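Local coordinates for protein pyridoxal kinase (PDB 3HYO) that probably catalyses the ATP-dependent phosphorylation of pyridoxal to pyridoxal 5'-phosphate, as a member of the ribokinase-like family of small-molecule kinases, at residues Pro140-Ala145 against Ile178-Arg183; Val246-Ala251 against Gly260-Asp265. All blocks are in the same frame, centred on the assembly; numbering follows the deposited sequence.

Interaction 1. Residues Pro140-Ala145 against Ile178-Arg183; sequences PNTTEA and ITDVQR. With ADP (adenosine-5'-diphosphate), chain B.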
ATOM      1  N   PRO A 140       2.478  -6.740  -2.432  1.00 16.50           N
ATOM      2  CA  PRO A 140       2.565  -6.711  -3.876  1.00 17.13           C
ATOM      3  C   PRO A 140       1.317  -7.325  -4.513  1.00 18.49           C
ATOM      4  O   PRO A 140       0.709  -8.234  -3.927  1.00 17.73           O
ATOM      5  CB  PRO A 140       3.761  -7.632  -4.171  1.00 16.88           C
ATOM      6  CG  PRO A 140       3.782  -8.566  -3.033  1.00 16.86           C
ATOM      7  CD  PRO A 140       3.435  -7.713  -1.851  1.00 16.13           C
ATOM      8  N   ASN A 141       0.982  -6.860  -5.705  1.00 19.53           N
ATOM      9  CA  ASN A 141       0.134  -7.647  -6.584  1.00 21.86           C
ATOM     10  C   ASN A 141       0.935  -8.762  -7.243  1.00 22.06           C
ATOM     11  O   ASN A 141       2.137  -8.850  -7.077  1.00 21.66           O
ATOM     12  CB  ASN A 141      -0.589  -6.781  -7.626  1.00 21.55           C
ATOM     13  CG  ASN A 141       0.341  -6.127  -8.643  1.00 23.82           C
ATOM     14  OD1 ASN A 141       1.380  -6.667  -9.029  1.00 28.26           O
ATOM     15  ND2 ASN A 141      -0.062  -4.949  -9.116  1.00 26.03           N
ATOM     16  N   THR A 142       0.249  -9.593  -8.018  1.00 23.24           N
ATOM     17  CA  THR A 142       0.861 -10.682  -8.756  1.00 24.67           C
ATOM     18  C   THR A 142       1.998 -10.277  -9.720  1.00 24.28           C
ATOM     19  O   THR A 142       3.016 -10.995  -9.846  1.00 25.99           O
ATOM     20  CB  THR A 142      -0.245 -11.467  -9.482  1.00 25.30           C
ATOM     21  OG1 THR A 142      -1.122 -12.012  -8.487  1.00 26.71           O
ATOM     22  CG2 THR A 142       0.348 -12.581 -10.300  1.00 25.81           C
ATOM     23  N   THR A 143       1.862  -9.133 -10.384  1.00 23.95           N
ATOM     24  CA  THR A 143       2.958  -8.656 -11.237  1.00 23.05           C
ATOM     25  C   THR A 143       4.177  -8.243 -10.392  1.00 22.25           C
ATOM     26  O   THR A 143       5.332  -8.529 -10.733  1.00 21.80           O
ATOM     27  CB  THR A 143       2.535  -7.447 -12.122  1.00 23.22           C
ATOM     28  OG1 THR A 143       1.438  -7.817 -12.973  1.00 25.99           O
ATOM     29  CG2 THR A 143       3.711  -6.967 -12.995  1.00 23.53           C
ATOM     30  N   GLU A 144       3.902  -7.554  -9.293  1.00 21.83           N
ATOM     31  CA  GLU A 144       4.951  -7.014  -8.419  1.00 21.03           C
ATOM     32  C   GLU A 144       5.720  -8.132  -7.703  1.00 21.39           C
ATOM     33  O   GLU A 144       6.935  -8.039  -7.523  1.00 21.16           O
ATOM     34  CB  GLU A 144       4.327  -6.024  -7.424  1.00 20.47           C
ATOM     35  CG  GLU A 144       3.895  -4.748  -8.122  1.00 20.00           C
ATOM     36  CD  GLU A 144       2.827  -3.943  -7.419  1.00 19.68           C
ATOM     37  OE1 GLU A 144       2.219  -4.410  -6.424  1.00 20.66           O
ATOM     38  OE2 GLU A 144       2.592  -2.804  -7.886  1.00 18.49           O
ATOM     39  N   ALA A 145       4.997  -9.177  -7.301  1.00 21.09           N
ATOM     40  CA  ALA A 145       5.602 -10.356  -6.678  1.00 21.31           C
ATOM     41  C   ALA A 145       6.652 -10.975  -7.605  1.00 20.95           C
ATOM     42  O   ALA A 145       7.790 -11.240  -7.183  1.00 21.18           O
ATOM     43  CB  ALA A 145       4.519 -11.378  -6.326  1.00 21.21           C
ATOM     44  N   ILE A 178       0.189 -11.288  -1.089  1.00 16.91           N
ATOM     45  CA  ILE A 178      -0.151 -10.950  -2.466  1.00 18.24           C
ATOM     46  C   ILE A 178      -1.629 -10.570  -2.499  1.00 18.79           C
ATOM     47  O   ILE A 178      -2.432 -11.301  -1.972  1.00 17.74           O
ATOM     48  CB  ILE A 178       0.191 -12.085  -3.463  1.00 18.47           C
ATOM     49  CG1 ILE A 178       1.699 -12.365  -3.440  1.00 19.12           C
ATOM     50  CG2 ILE A 178      -0.303 -11.731  -4.872  1.00 19.40           C
ATOM     51  CD1 ILE A 178       2.128 -13.516  -4.376  1.00 20.54           C
ATOM     52  N   THR A 179      -1.979  -9.424  -3.103  1.00 19.24           N
ATOM     53  CA  THR A 179      -3.276  -8.756  -2.785  1.00 20.97           C
ATOM     54  C   THR A 179      -4.453  -8.782  -3.783  1.00 23.23           C
ATOM     55  O   THR A 179      -5.578  -8.341  -3.444  1.00 24.04           O
ATOM     56  CB  THR A 179      -3.061  -7.271  -2.511  1.00 20.58           C
ATOM     57  OG1 THR A 179      -2.323  -6.731  -3.612  1.00 19.54           O
ATOM     58  CG2 THR A 179      -2.310  -7.056  -1.177  1.00 19.05           C
ATOM     59  N   ASP A 180      -4.195  -9.258  -4.986  1.00 24.04           N
ATOM     60  CA  ASP A 180      -5.205  -9.270  -6.025  1.00 25.11           C
ATOM     61  C   ASP A 180      -5.370 -10.688  -6.593  1.00 24.28           C
ATOM     62  O   ASP A 180      -5.520 -10.862  -7.802  1.00 25.34           O
ATOM     63  CB  ASP A 180      -4.757  -8.338  -7.143  1.00 25.61           C
ATOM     64  CG  ASP A 180      -3.441  -8.791  -7.796  1.00 29.28           C
ATOM     65  OD1 ASP A 180      -2.794  -9.783  -7.332  1.00 31.62           O
ATOM     66  OD2 ASP A 180      -3.053  -8.135  -8.784  1.00 34.64           O
ATOM     67  N   VAL A 181      -5.293 -11.688  -5.730  1.00 24.48           N
ATOM     68  CA  VAL A 181      -5.353 -13.090  -6.157  1.00 25.11           C
ATOM     69  C   VAL A 181      -6.820 -13.436  -6.378  1.00 25.39           C
ATOM     70  O   VAL A 181      -7.637 -13.218  -5.500  1.00 24.53           O
ATOM     71  CB  VAL A 181      -4.746 -14.030  -5.110  1.00 24.64           C
ATOM     72  CG1 VAL A 181      -4.919 -15.487  -5.522  1.00 25.56           C
ATOM     73  CG2 VAL A 181      -3.254 -13.697  -4.908  1.00 24.39           C
ATOM     74  N   GLN A 182      -7.135 -13.956  -7.558  1.00 26.84           N
ATOM     75  CA  GLN A 182      -8.518 -14.362  -7.873  1.00 28.25           C
ATOM     76  C   GLN A 182      -8.716 -15.867  -7.713  1.00 28.47           C
ATOM     77  O   GLN A 182      -7.904 -16.661  -8.188  1.00 28.02           O
ATOM     78  CB  GLN A 182      -8.906 -13.886  -9.269  1.00 28.99           C
ATOM     79  CG  GLN A 182      -8.627 -12.388  -9.458  1.00 33.84           C
ATOM     80  CD  GLN A 182      -9.534 -11.704 -10.465  1.00 40.41           C
ATOM     81  OE1 GLN A 182     -10.125 -12.347 -11.347  1.00 43.15           O
ATOM     82  NE2 GLN A 182      -9.642 -10.379 -10.344  1.00 42.05           N
ATOM     83  N   ARG A 183      -9.765 -16.253  -6.988  1.00 28.51           N
ATOM     84  CA  ARG A 183     -10.171 -17.657  -6.896  1.00 28.76           C
ATOM     85  C   ARG A 183     -11.664 -17.759  -7.195  1.00 28.27           C
ATOM     86  O   ARG A 183     -12.494 -17.342  -6.379  1.00 27.71           O
ATOM     87  CB  ARG A 183      -9.879 -18.244  -5.523  1.00 29.49           C
ATOM     88  CG  ARG A 183      -8.418 -18.620  -5.280  1.00 32.17           C
ATOM     89  CD  ARG A 183      -8.287 -19.503  -4.058  1.00 37.00           C
ATOM     90  NE  ARG A 183      -6.886 -19.785  -3.727  1.00 38.17           N
ATOM     91  CZ  ARG A 183      -6.482 -20.324  -2.583  1.00 39.55           C
ATOM     92  NH1 ARG A 183      -7.361 -20.650  -1.639  1.00 39.31           N
ATOM     93  NH2 ARG A 183      -5.187 -20.537  -2.375  1.00 42.25           N
TER
HETATM   94  PB  ADP B 281      -4.712  -1.914  -6.655  1.00 38.76           P
HETATM   95  O1B ADP B 281      -4.850  -2.292  -8.054  1.00 36.78           O
HETATM   96  O2B ADP B 281      -3.429  -2.255  -6.058  1.00 37.93           O
HETATM   97  O3B ADP B 281      -5.221  -0.569  -6.507  1.00 37.41           O
HETATM   98  PA  ADP B 281      -5.661  -4.433  -5.518  1.00 42.30           P
HETATM   99  O1A ADP B 281      -4.599  -4.920  -4.621  1.00 41.46           O
HETATM  100  O2A ADP B 281      -5.889  -5.030  -6.831  1.00 39.83           O
HETATM  101  O3A ADP B 281      -5.575  -2.832  -5.710  1.00 39.09           O
HETATM  102  O5' ADP B 281      -7.043  -4.345  -4.751  1.00 36.04           O
HETATM  103  C5' ADP B 281      -7.000  -4.164  -3.391  1.00 33.28           C
HETATM  104  C4' ADP B 281      -8.205  -4.892  -2.852  1.00 32.10           C
HETATM  105  O4' ADP B 281      -9.364  -4.167  -3.092  1.00 29.21           O
HETATM  106  C3' ADP B 281      -8.435  -6.276  -3.462  1.00 31.74           C
HETATM  107  O3' ADP B 281      -7.707  -7.154  -2.710  1.00 36.78           O
HETATM  108  C2' ADP B 281      -9.860  -6.461  -3.125  1.00 31.87           C
HETATM  109  O2' ADP B 281      -9.883  -6.615  -1.727  1.00 33.21           O
HETATM  110  C1' ADP B 281     -10.422  -5.074  -3.375  1.00 28.83           C
HETATM  111  N9  ADP B 281     -10.998  -4.971  -4.738  1.00 28.28           N
HETATM  112  C8  ADP B 281     -10.411  -4.467  -5.795  1.00 27.92           C
HETATM  113  N7  ADP B 281     -11.186  -4.505  -6.860  1.00 28.48           N
HETATM  114  C5  ADP B 281     -12.303  -5.070  -6.505  1.00 27.74           C
HETATM  115  C6  ADP B 281     -13.557  -5.430  -7.202  1.00 27.17           C
HETATM  116  N6  ADP B 281     -13.744  -5.168  -8.510  1.00 26.18           N
HETATM  117  N1  ADP B 281     -14.452  -6.037  -6.436  1.00 26.24           N
HETATM  118  C2  ADP B 281     -14.279  -6.285  -5.144  1.00 27.86           C
HETATM  119  N3  ADP B 281     -13.193  -5.990  -4.444  1.00 25.85           N
HETATM  120  C4  ADP B 281     -12.185  -5.379  -5.083  1.00 26.50           C
HETATM  121  O   HOH W   1      -1.076  -8.200 -10.959  1.00 32.92           O

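Interaction 2. Residues Val246-Ala251 against Gly260-Asp265; sequences VAETIA and GVALGD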
ATOM      1  N   VAL A 246     -16.025  -0.564  -2.438  1.00 12.74           N
ATOM      2  CA  VAL A 246     -16.262  -0.740  -3.882  1.00 13.61           C
ATOM      3  C   VAL A 246     -17.772  -0.757  -4.115  1.00 12.94           C
ATOM      4  O   VAL A 246     -18.264  -0.094  -5.012  1.00 13.06           O
ATOM      5  CB  VAL A 246     -15.542  -1.999  -4.465  1.00 14.21           C
ATOM      6  CG1 VAL A 246     -16.011  -2.308  -5.887  1.00 13.74           C
ATOM      7  CG2 VAL A 246     -13.972  -1.779  -4.451  1.00 14.35           C
ATOM      8  N   ALA A 247     -18.510  -1.460  -3.256  1.00 12.90           N
ATOM      9  CA  ALA A 247     -19.971  -1.484  -3.381  1.00 13.20           C
ATOM     10  C   ALA A 247     -20.596  -0.092  -3.283  1.00 13.36           C
ATOM     11  O   ALA A 247     -21.489   0.256  -4.028  1.00 13.23           O
ATOM     12  CB  ALA A 247     -20.585  -2.473  -2.332  1.00 13.97           C
ATOM     13  N   GLU A 248     -20.142   0.727  -2.339  1.00 13.10           N
ATOM     14  CA  GLU A 248     -20.676   2.064  -2.217  1.00 13.03           C
ATOM     15  C   GLU A 248     -20.354   2.911  -3.467  1.00 12.58           C
ATOM     16  O   GLU A 248     -21.174   3.726  -3.912  1.00 13.12           O
ATOM     17  CB  GLU A 248     -20.101   2.754  -0.963  1.00 12.33           C
ATOM     18  CG  GLU A 248     -20.719   4.133  -0.749  1.00 13.38           C
ATOM     19  CD  GLU A 248     -20.117   4.887   0.422  1.00 13.29           C
ATOM     20  OE1 GLU A 248     -19.177   4.375   1.035  1.00 13.57           O
ATOM     21  OE2 GLU A 248     -20.607   5.989   0.718  1.00 15.60           O
ATOM     22  N   THR A 249     -19.135   2.754  -3.980  1.00 11.46           N
ATOM     23  CA  THR A 249     -18.706   3.440  -5.201  1.00 11.35           C
ATOM     24  C   THR A 249     -19.684   3.161  -6.351  1.00 12.04           C
ATOM     25  O   THR A 249     -20.152   4.089  -7.030  1.00 12.55           O
ATOM     26  CB  THR A 249     -17.260   3.009  -5.608  1.00 11.06           C
ATOM     27  OG1 THR A 249     -16.377   3.217  -4.480  1.00 10.99           O
ATOM     28  CG2 THR A 249     -16.756   3.858  -6.801  1.00 11.61           C
ATOM     29  N   ILE A 250     -19.978   1.890  -6.550  1.00 12.92           N
ATOM     30  CA  ILE A 250     -20.948   1.464  -7.604  1.00 14.20           C
ATOM     31  C   ILE A 250     -22.324   2.114  -7.358  1.00 14.66           C
ATOM     32  O   ILE A 250     -22.942   2.657  -8.296  1.00 14.60           O
ATOM     33  CB  ILE A 250     -21.068  -0.076  -7.698  1.00 14.05           C
ATOM     34  CG1 ILE A 250     -19.718  -0.723  -8.017  1.00 13.57           C
ATOM     35  CG2 ILE A 250     -22.114  -0.476  -8.751  1.00 16.43           C
ATOM     36  CD1 ILE A 250     -19.687  -2.220  -7.897  1.00 14.80           C
ATOM     37  N   ALA A 251     -22.780   2.094  -6.100  1.00 14.73           N
ATOM     38  CA  ALA A 251     -24.085   2.651  -5.722  1.00 16.06           C
ATOM     39  C   ALA A 251     -24.203   4.150  -5.950  1.00 16.93           C
ATOM     40  O   ALA A 251     -25.308   4.675  -6.122  1.00 17.03           O
ATOM     41  CB  ALA A 251     -24.429   2.277  -4.273  1.00 16.74           C
ATOM     42  N   GLY A 260     -11.381   8.068  -7.024  1.00 14.67           N
ATOM     43  CA  GLY A 260     -11.061   6.881  -6.253  1.00 13.58           C
ATOM     44  C   GLY A 260     -12.271   6.344  -5.482  1.00 11.94           C
ATOM     45  O   GLY A 260     -13.290   7.024  -5.370  1.00 12.11           O
ATOM     46  N   VAL A 261     -12.114   5.168  -4.903  1.00 12.99           N
ATOM     47  CA  VAL A 261     -13.211   4.516  -4.150  1.00 13.96           C
ATOM     48  C   VAL A 261     -13.825   5.410  -3.074  1.00 13.34           C
ATOM     49  O   VAL A 261     -13.105   6.193  -2.416  1.00 12.03           O
ATOM     50  CB  VAL A 261     -12.822   3.172  -3.533  1.00 16.27           C
ATOM     51  CG1 VAL A 261     -12.741   2.107  -4.601  1.00 18.34           C
ATOM     52  CG2 VAL A 261     -11.546   3.273  -2.618  1.00 16.18           C
ATOM     53  N   ALA A 262     -15.153   5.321  -2.929  1.00 11.91           N
ATOM     54  CA  ALA A 262     -15.870   6.029  -1.873  1.00 12.07           C
ATOM     55  C   ALA A 262     -15.391   5.549  -0.497  1.00 11.33           C
ATOM     56  O   ALA A 262     -15.102   4.354  -0.307  1.00 10.91           O
ATOM     57  CB  ALA A 262     -17.409   5.809  -2.013  1.00 11.29           C
ATOM     58  N   LEU A 263     -15.376   6.469   0.471  1.00 11.17           N
ATOM     59  CA  LEU A 263     -14.890   6.175   1.827  1.00 11.43           C
ATOM     60  C   LEU A 263     -15.950   6.284   2.939  1.00 11.49           C
ATOM     61  O   LEU A 263     -15.646   5.998   4.081  1.00 12.74           O
ATOM     62  CB  LEU A 263     -13.743   7.143   2.172  1.00  9.93           C
ATOM     63  CG  LEU A 263     -12.499   7.006   1.274  1.00 12.05           C
ATOM     64  CD1 LEU A 263     -11.475   8.071   1.715  1.00 11.84           C
ATOM     65  CD2 LEU A 263     -11.876   5.635   1.341  1.00 12.05           C
ATOM     66  N   GLY A 264     -17.152   6.763   2.619  1.00 11.82           N
ATOM     67  CA  GLY A 264     -18.155   7.053   3.661  1.00 11.71           C
ATOM     68  C   GLY A 264     -18.534   5.821   4.469  1.00 11.46           C
ATOM     69  O   GLY A 264     -18.519   5.858   5.700  1.00 10.80           O
ATOM     70  N   ASP A 265     -18.901   4.722   3.794  1.00 11.28           N
ATOM     71  CA  ASP A 265     -19.273   3.496   4.522  1.00 11.42           C
ATOM     72  C   ASP A 265     -18.063   2.945   5.291  1.00 12.08           C
ATOM     73  O   ASP A 265     -18.188   2.453   6.418  1.00 11.08           O
ATOM     74  CB  ASP A 265     -19.842   2.404   3.588  1.00 12.32           C
ATOM     75  CG  ASP A 265     -21.241   2.741   3.073  1.00 15.06           C
ATOM     76  OD1 ASP A 265     -21.806   3.720   3.570  1.00 14.01           O
ATOM     77  OD2 ASP A 265     -21.752   2.059   2.155  1.00 15.09           O
TER
HETATM   78  O   HOH W   2     -16.692   3.245   1.720  1.00 13.29           O
HETATM   79  O   HOH W   3     -18.604   8.070   0.450  1.00 16.30           O
HETATM   80  O   HOH W   4     -21.531   6.769   3.090  1.00 31.01           O

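Interaction 1. Residues Pro140-Ala145 against Ile178-Arg183
Asp180 OD1 takes two bonds from Thr142, from N at 3.1 Å and from OG1 at 3.0 Å, which reach it from opposite faces of the carboxylate plane, each more than 20° out of it. The hydroxyl can join the amide because it lies beside the backbone N (chi1 -62°). Thr142 N is at the start of the helix that follows. The other oxygen, Asp180 OD2, accepts from a water that itself accepts from Thr143 N.

Asn141, the N-cap of this helix, and Glu144 in its first turn form a capping box: Glu144 N donates to Asn141 OD1 (2.7 Å), and Asn141 N returns a nearly straight bond to Glu144 OE1 (2.8 Å). Pro140 O receives Thr179 N at 3.1 Å and a CA-H...O contact from Ile178. Thr179 also faces the nucleotide: its O accepts from the ribose O3' of ADP, while its OG1 donates to the alpha-phosphate oxygen O1A, 3.1 Å away. Ile178 CD1 rests on Ala145 CB (3.8 Å).

The contact thus joins the start of helix 142-149 to strand 175-183, where Leu163 and Leu166 of helix 159-167 pack on Ile178, and Ile178 and Val181 are backbone hydrogen-bonded to Ala190 and Gly188 of the antiparallel strand 186-192.

Interaction 2. Residues Val246-Ala251 against Gly260-Asp265
Glu248 lays its extended side chain from the end of helix 231-251 across to the beginning of helix 264-274, forming, with Ala262 and Thr249, most of the packing between two successive helices joined by a loop in the C-terminal part of the ribokinase-like fold. With CG anti to the backbone N (chi1 -176°) and the chain straight beyond it, the carboxylate is carried past Ala262, whose CB lies 3.8 Å from Glu248 CD, to the first turn of the second helix. There Asp265 N donates to Glu248 OE1 over 2.8 Å, on the syn side and tilted out of the carboxylate plane. The helix start would be expected to favour a negative charge at this point.

The two acidic groups of Glu248 and Asp265 are stacked, their planes 17° apart, with OE1 of Glu248 3.6 Å from OD2 of Asp265. Such closeness of like charges would be costly by itself; the amide bond and bound waters probably offset it. One water gives bonds to both Glu248 OE1 and Ala262 O. A second donates to Glu248 OE2 and accepts from Gly264 N, and a third donates to Glu248 OE2 and Asp265 OD1, so each oxygen of the glutamate has two partners.

One residue along the first helix, Thr249 grips the loop ahead of the second. Its hydroxyl is also hydrogen-bonded to Ala245 O, one turn earlier in its own helix. About a turn before Thr249, Val246 CG2 meets Val261 CG1 at 4.1 Å, an apolar touch on the side that faces Thr213 of helix 213-225; Val246 lies close to the bound ADP as well. Ala262 N donates to Thr249 OG1 at 2.9 Å, with an N-H...O angle of 162°.

Along the chain the two contacts follow in series, neither nesting nor crossing. Interaction 1 comes first: helix 159-167 lies in the excursion between its segments, and closing this excursion sets the loop after strand 137-138 and the start of helix 142-149 against strand 175-183, which neighbours 137-138 in the central sheet. The chain then runs through strands 186-192 and 198-204 and helix 213-225 into helix 231-251, where interaction 2 closes a short loop without helix or strand and turns the chain into its last helix. The centres of interactions 1 and 2 are about 22 Å apart, and the two do not touch. Bound ADP is approached by both.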